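Local coordinates for protein jasmonate-induced oxygenase 2 (Arabidopsis thaliana, PDB 6LSV) that oxidises the plant hormone jasmonate to 12-hydroxyjasmonate, using 2-oxoglutarate, molecular oxygen and a bound iron ion, and so takes part in plant defence signalling, at residues W75-V80 against K280-R285; T234-D239 against I264-D269. All blocks are in the same frame, centred on the assembly; numbering follows the deposited sequence.

How the interactions relate
From the N terminus, the chain first reaches 75-80, the turn and strand that later receive 280-285 in interaction 1; that contact closes a loop of about 200 residues. Interaction 2 is nested inside it: 234-239 leads through a much shorter excursion to its antiparallel neighbour 264-269. Strand 263-267 joins the two, lying between strands 77-81 and 233-237 in the large mixed sheet, with a backbone bond between Phe78 and Val265. Beyond that strand, OD1 of Asp269 is hydrogen-bonded to the hydroxyl of Ser281, tying the start of helix 269-274 to 280-285. Both contacts reach 2-oxoglutarate, interaction 1 through His284 and interaction 2 through Leu236 and Pro238.

Interaction 1 of 2, residues W75-V80 against K280-R285; sequences WGFFQV and KSVEHR. With AKG (2-oxoglutaric acid), chain C.
Val282 reaches from the 280-285 segment onto the turn and first strand residue of 75-80, and its two methyl branches divide the work. CG2, anti to the backbone N, meets Phe77 CD1 at 3.6 Å, approaching the ring obliquely, and the two side chains cross at about a right angle. The other side-chain carbons of Val282 lie against carbonyl oxygens: CG1 is 3.5 Å from Gly76 O, and CB is 3.4 Å from Gly76 O and 3.6 Å from Trp75 O. Backbone meets backbone where Gly76 CA lies beside the carbonyl oxygen of Lys280. Gly76 leaves helical geometry with a positive phi of 75°, turning the chain from helix 63-74 into strand 77-81. Around this buried patch, Asn266 and Val247 also pack on both Phe77 and Val282.

Beyond its contact with 75-80, the 280-285 segment runs on to His284 at the active site. Within the segment, His284 ND1 makes a weak bond to Val282 O (3.3 Å, bent to 123° at the hydrogen). At the far edge of the ring, His284 CD2 closely approaches the ketone oxygen O5 of 2-oxoglutarate, at 3.2 Å and near the ring plane. With His227 and Asp229, His284 holds the iron: this is the two-histidine, one-carboxylate facial triad of 2-oxoglutarate-dependent dioxygenases, set in their double-stranded beta-helix (jelly-roll) core.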
loop_
_atom_site.group_PDB
_atom_site.type_symbol
_atom_site.label_atom_id
_atom_site.label_comp_id
_atom_site.label_asym_id
_atom_site.label_seq_id
_atom_site.Cartn_x
_atom_site.Cartn_y
_atom_site.Cartn_z
ATOM N N TRP A 75 10.852 9.646 -8.279
ATOM C CA TRP A 75 9.765 9.754 -7.316
ATOM C C TRP A 75 9.210 8.414 -6.872
ATOM O O TRP A 75 8.748 8.302 -5.736
ATOM C CB TRP A 75 8.621 10.594 -7.897
ATOM C CG TRP A 75 9.069 11.950 -8.305
ATOM C CD1 TRP A 75 9.690 12.292 -9.472
ATOM C CD2 TRP A 75 8.954 13.155 -7.540
ATOM N NE1 TRP A 75 9.961 13.639 -9.485
ATOM C CE2 TRP A 75 9.519 14.192 -8.311
ATOM C CE3 TRP A 75 8.424 13.461 -6.283
ATOM C CZ2 TRP A 75 9.568 15.511 -7.866
ATOM C CZ3 TRP A 75 8.472 14.772 -5.844
ATOM C CH2 TRP A 75 9.043 15.779 -6.632
ATOM N N GLY A 76 9.242 7.405 -7.735
ATOM C CA GLY A 76 8.731 6.102 -7.373
ATOM C C GLY A 76 7.227 5.986 -7.342
ATOM O O GLY A 76 6.702 5.099 -6.661
ATOM N N PHE A 77 6.515 6.860 -8.050
ATOM C CA PHE A 77 5.064 6.780 -8.136
ATOM C C PHE A 77 4.594 7.636 -9.302
ATOM O O PHE A 77 5.269 8.590 -9.698
ATOM C CB PHE A 77 4.390 7.233 -6.830
ATOM C CG PHE A 77 4.493 8.714 -6.569
ATOM C CD1 PHE A 77 5.624 9.250 -5.968
ATOM C CD2 PHE A 77 3.456 9.569 -6.917
ATOM C CE1 PHE A 77 5.721 10.608 -5.724
ATOM C CE2 PHE A 77 3.548 10.932 -6.675
ATOM C CZ PHE A 77 4.684 11.450 -6.079
ATOM N N PHE A 78 3.436 7.273 -9.850
ATOM C CA PHE A 78 2.794 8.052 -10.899
ATOM C C PHE A 78 1.293 7.793 -10.847
ATOM O O PHE A 78 0.831 6.816 -10.254
ATOM C CB PHE A 78 3.373 7.737 -12.291
ATOM C CG PHE A 78 3.267 6.291 -12.698
ATOM C CD1 PHE A 78 4.056 5.321 -12.098
ATOM C CD2 PHE A 78 2.395 5.906 -13.699
ATOM C CE1 PHE A 78 3.963 3.993 -12.475
ATOM C CE2 PHE A 78 2.301 4.579 -14.085
ATOM C CZ PHE A 78 3.084 3.623 -13.469
ATOM N N GLN A 79 0.535 8.692 -11.467
ATOM C CA GLN A 79 -0.920 8.680 -11.413
ATOM C C GLN A 79 -1.469 8.394 -12.804
ATOM O O GLN A 79 -1.073 9.046 -13.776
ATOM C CB GLN A 79 -1.443 10.019 -10.888
ATOM C CG GLN A 79 -2.907 10.031 -10.511
ATOM C CD GLN A 79 -3.320 11.338 -9.863
ATOM O OE1 GLN A 79 -4.168 11.358 -8.970
ATOM N NE2 GLN A 79 -2.716 12.438 -10.306
ATOM N N VAL A 80 -2.380 7.428 -12.900
ATOM C CA VAL A 80 -2.896 6.963 -14.183
ATOM C C VAL A 80 -4.389 7.254 -14.271
ATOM O O VAL A 80 -5.135 7.028 -13.311
ATOM C CB VAL A 80 -2.606 5.465 -14.405
ATOM C CG1 VAL A 80 -1.121 5.207 -14.320
ATOM C CG2 VAL A 80 -3.339 4.604 -13.386
ATOM N N LYS A 280 12.874 3.390 -7.755
ATOM C CA LYS A 280 12.867 3.591 -6.314
ATOM C C LYS A 280 11.460 3.390 -5.778
ATOM O O LYS A 280 10.484 3.802 -6.409
ATOM C CB LYS A 280 13.370 4.989 -5.950
ATOM C CG LYS A 280 14.813 5.238 -6.355
ATOM C CD LYS A 280 15.756 4.263 -5.661
ATOM C CE LYS A 280 17.203 4.598 -5.968
ATOM N NZ LYS A 280 17.395 6.061 -6.169
ATOM N N SER A 281 11.352 2.745 -4.621
ATOM C CA SER A 281 10.059 2.615 -3.968
ATOM C C SER A 281 9.732 3.910 -3.233
ATOM O O SER A 281 10.568 4.444 -2.499
ATOM C CB SER A 281 10.049 1.425 -3.008
ATOM O OG SER A 281 10.994 1.582 -1.963
ATOM N N VAL A 282 8.521 4.425 -3.451
ATOM C CA VAL A 282 8.112 5.670 -2.812
ATOM C C VAL A 282 7.904 5.446 -1.318
ATOM O O VAL A 282 7.415 4.393 -0.884
ATOM C CB VAL A 282 6.837 6.223 -3.475
ATOM C CG1 VAL A 282 5.686 5.222 -3.363
ATOM C CG2 VAL A 282 6.452 7.561 -2.856
ATOM N N GLU A 283 8.294 6.435 -0.523
ATOM C CA GLU A 283 8.017 6.458 0.905
ATOM C C GLU A 283 6.823 7.372 1.154
ATOM O O GLU A 283 6.827 8.532 0.729
ATOM C CB GLU A 283 9.240 6.945 1.683
ATOM C CG GLU A 283 9.073 6.932 3.189
ATOM C CD GLU A 283 10.333 7.371 3.914
ATOM O OE1 GLU A 283 11.229 7.952 3.263
ATOM O OE2 GLU A 283 10.426 7.139 5.136
ATOM N N HIS A 284 5.801 6.852 1.828
ATOM C CA HIS A 284 4.594 7.629 2.050
ATOM C C HIS A 284 4.125 7.483 3.491
ATOM O O HIS A 284 4.571 6.608 4.239
ATOM C CB HIS A 284 3.473 7.231 1.078
ATOM C CG HIS A 284 3.402 5.764 0.799
ATOM N ND1 HIS A 284 4.289 5.121 -0.040
ATOM C CD2 HIS A 284 2.545 4.813 1.241
ATOM C CE1 HIS A 284 3.984 3.837 -0.097
ATOM N NE2 HIS A 284 2.931 3.623 0.671
ATOM N N ARG A 285 3.218 8.380 3.867
ATOM C CA ARG A 285 2.597 8.410 5.181
ATOM C C ARG A 285 1.244 9.088 5.026
ATOM O O ARG A 285 0.987 9.772 4.031
ATOM C CB ARG A 285 3.471 9.149 6.201
ATOM C CG ARG A 285 3.438 10.662 6.037
ATOM C CD ARG A 285 4.296 11.371 7.070
ATOM N NE ARG A 285 4.085 12.815 7.028
ATOM C CZ ARG A 285 4.775 13.700 7.741
ATOM N NH1 ARG A 285 5.732 13.297 8.566
ATOM N NH2 ARG A 285 4.506 14.994 7.631
HETATM C C1 AKG C . -1.180 2.274 2.230
HETATM O O1 AKG C . -0.513 1.804 1.275
HETATM O O2 AKG C . -1.669 1.487 3.086
HETATM C C2 AKG C . -1.362 3.791 2.347
HETATM O O5 AKG C . -0.401 4.471 2.487
HETATM C C3 AKG C . -2.745 4.455 2.289
HETATM C C4 AKG C . -2.630 5.792 1.550
HETATM C C5 AKG C . -3.839 6.685 1.837
HETATM O O3 AKG C . -4.235 7.528 0.989
HETATM O O4 AKG C . -4.439 6.576 2.935
#

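Interaction 2 of 2, residues T234-D239 against I264-D269; sequences TILLPD and IVNIGD. With AKG (2-oxoglutaric acid), chain C.
Thr234 and Leu236 pair with Asn266 and Ile264 through four backbone hydrogen bonds, two to each pair. Thr234 N gives to Asn266 O at 2.9 Å, and the return bond, from Asn266 N to Thr234 O, is nearly straight at 178°. Leu236 N reaches Ile264 O at 2.8 Å, answered by Ile264 N to Leu236 O. Between them Ile235 faces Val265 as a non-hydrogen-bonded pair, with both side chains on the sheet face that packs against helix 161-186.

The other face carries Leu236, whose CB sits 3.6 Å from Ile264 O and alongside Ile264 CB. With CG anti to the backbone N (chi1 178°), the chain extends from the sheet and its fork opens onto 2-oxoglutarate. CD1 and CD2 both approach the ligand's C4, each at 3.7 Å; CD1 also lies near C3, and CD2 has the amide ND2 of Asn266 at its flank. Antiparallel pairing of this kind builds the jelly-roll core of the 2-oxoglutarate oxygenases, here with one sheet face turned inward to the cosubstrate and iron. The aliphatic wall continues past the end of the strand: Pro238 CB is 3.9 Å from carboxylate oxygen O3 of the ligand, and Pro238 CG meets the CD1 tip of Ile264 at the same separation, the side chains crossing at a slant.

Nearer the metal, CB of Thr234 and CB of Asn266 stand 3.7 Å apart. Thr234 OG1, beside its own backbone N, is hydrogen-bonded to OD2 of the iron ligand Asp229, a second-shell bond consistent with orienting the carboxylate; the side chain of Asn266 also touches Asp229 and comes within about 5 Å of the iron.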
loop_
_atom_site.group_PDB
_atom_site.type_symbol
_atom_site.label_atom_id
_atom_site.label_comp_id
_atom_site.label_asym_id
_atom_site.label_seq_id
_atom_site.Cartn_x
_atom_site.Cartn_y
_atom_site.Cartn_z
ATOM N N THR A 234 2.049 -1.185 -5.694
ATOM C CA THR A 234 0.774 -0.895 -5.060
ATOM C C THR A 234 -0.073 -0.048 -5.997
ATOM O O THR A 234 0.411 0.943 -6.555
ATOM C CB THR A 234 0.967 -0.166 -3.727
ATOM O OG1 THR A 234 1.870 -0.907 -2.896
ATOM C CG2 THR A 234 -0.367 -0.007 -3.004
ATOM N N ILE A 235 -1.324 -0.448 -6.178
ATOM C CA ILE A 235 -2.318 0.377 -6.850
ATOM C C ILE A 235 -3.196 0.967 -5.755
ATOM O O ILE A 235 -3.944 0.245 -5.086
ATOM C CB ILE A 235 -3.129 -0.422 -7.880
ATOM C CG1 ILE A 235 -2.207 -0.937 -8.988
ATOM C CG2 ILE A 235 -4.221 0.441 -8.497
ATOM C CD1 ILE A 235 -2.895 -1.819 -9.999
ATOM N N LEU A 236 -3.087 2.277 -5.555
ATOM C CA LEU A 236 -3.707 2.970 -4.434
ATOM C C LEU A 236 -4.893 3.786 -4.926
ATOM O O LEU A 236 -4.759 4.589 -5.858
ATOM C CB LEU A 236 -2.687 3.879 -3.740
ATOM C CG LEU A 236 -3.087 4.765 -2.558
ATOM C CD1 LEU A 236 -3.681 3.944 -1.424
ATOM C CD2 LEU A 236 -1.875 5.548 -2.068
ATOM N N LEU A 237 -6.055 3.574 -4.305
ATOM C CA LEU A 237 -7.231 4.406 -4.542
ATOM C C LEU A 237 -7.415 5.295 -3.321
ATOM O O LEU A 237 -8.064 4.895 -2.345
ATOM C CB LEU A 237 -8.481 3.562 -4.796
ATOM C CG LEU A 237 -9.748 4.368 -5.099
ATOM C CD1 LEU A 237 -9.466 5.433 -6.150
ATOM C CD2 LEU A 237 -10.885 3.460 -5.548
ATOM N N PRO A 238 -6.848 6.494 -3.311
ATOM C CA PRO A 238 -6.972 7.357 -2.137
ATOM C C PRO A 238 -8.363 7.963 -2.045
ATOM O O PRO A 238 -9.121 8.002 -3.014
ATOM C CB PRO A 238 -5.910 8.437 -2.373
ATOM C CG PRO A 238 -5.750 8.491 -3.852
ATOM C CD PRO A 238 -6.059 7.118 -4.389
ATOM N N ASP A 239 -8.683 8.433 -0.844
ATOM C CA ASP A 239 -10.000 8.997 -0.580
ATOM C C ASP A 239 -10.285 10.142 -1.544
ATOM O O ASP A 239 -9.519 11.108 -1.623
ATOM C CB ASP A 239 -10.086 9.471 0.870
ATOM C CG ASP A 239 -11.510 9.776 1.298
ATOM O OD1 ASP A 239 -12.031 10.844 0.908
ATOM O OD2 ASP A 239 -12.110 8.943 2.016
ATOM N N ILE A 264 -3.135 5.809 -8.074
ATOM C CA ILE A 264 -1.722 6.097 -7.876
ATOM C C ILE A 264 -0.990 4.767 -7.867
ATOM O O ILE A 264 -1.364 3.848 -7.126
ATOM C CB ILE A 264 -1.471 6.893 -6.584
ATOM C CG1 ILE A 264 -1.968 8.332 -6.754
ATOM C CG2 ILE A 264 0.010 6.886 -6.238
ATOM C CD1 ILE A 264 -2.192 9.068 -5.454
ATOM N N VAL A 265 0.018 4.648 -8.722
ATOM C CA VAL A 265 0.819 3.437 -8.837
ATOM C C VAL A 265 2.086 3.651 -8.025
ATOM O O VAL A 265 2.868 4.566 -8.310
ATOM C CB VAL A 265 1.137 3.112 -10.305
ATOM C CG1 VAL A 265 1.862 1.784 -10.423
ATOM C CG2 VAL A 265 -0.140 3.096 -11.130
ATOM N N ASN A 266 2.282 2.827 -7.001
ATOM C CA ASN A 266 3.452 2.916 -6.140
ATOM C C ASN A 266 4.433 1.814 -6.505
ATOM O O ASN A 266 4.059 0.639 -6.564
ATOM C CB ASN A 266 3.068 2.791 -4.664
ATOM C CG ASN A 266 2.433 4.052 -4.112
ATOM O OD1 ASN A 266 2.506 5.118 -4.722
ATOM N ND2 ASN A 266 1.813 3.937 -2.942
ATOM N N ILE A 267 5.682 2.198 -6.761
ATOM C CA ILE A 267 6.756 1.217 -6.835
ATOM C C ILE A 267 6.983 0.645 -5.443
ATOM O O ILE A 267 7.138 1.390 -4.467
ATOM C CB ILE A 267 8.039 1.856 -7.391
ATOM C CG1 ILE A 267 7.811 2.399 -8.808
ATOM C CG2 ILE A 267 9.193 0.859 -7.359
ATOM C CD1 ILE A 267 7.634 1.327 -9.862
ATOM N N GLY A 268 6.980 -0.680 -5.337
ATOM C CA GLY A 268 7.228 -1.320 -4.063
ATOM C C GLY A 268 8.687 -1.708 -3.872
ATOM O O GLY A 268 9.517 -1.569 -4.774
ATOM N N ASP A 269 8.979 -2.204 -2.666
ATOM C CA ASP A 269 10.346 -2.593 -2.327
ATOM C C ASP A 269 10.864 -3.680 -3.260
ATOM O O ASP A 269 12.048 -3.687 -3.621
ATOM C CB ASP A 269 10.409 -3.066 -0.873
ATOM C CG ASP A 269 10.597 -1.923 0.109
ATOM O OD1 ASP A 269 10.753 -0.765 -0.339
ATOM O OD2 ASP A 269 10.595 -2.187 1.332
HETATM C C1 AKG C . -1.180 2.274 2.230
HETATM O O1 AKG C . -0.513 1.804 1.275
HETATM O O2 AKG C . -1.669 1.487 3.086
HETATM C C2 AKG C . -1.362 3.791 2.347
HETATM O O5 AKG C . -0.401 4.471 2.487
HETATM C C3 AKG C . -2.745 4.455 2.289
HETATM C C4 AKG C . -2.630 5.792 1.550
HETATM C C5 AKG C . -3.839 6.685 1.837
HETATM O O3 AKG C . -4.235 7.528 0.989
HETATM O O4 AKG C . -4.439 6.576 2.935
#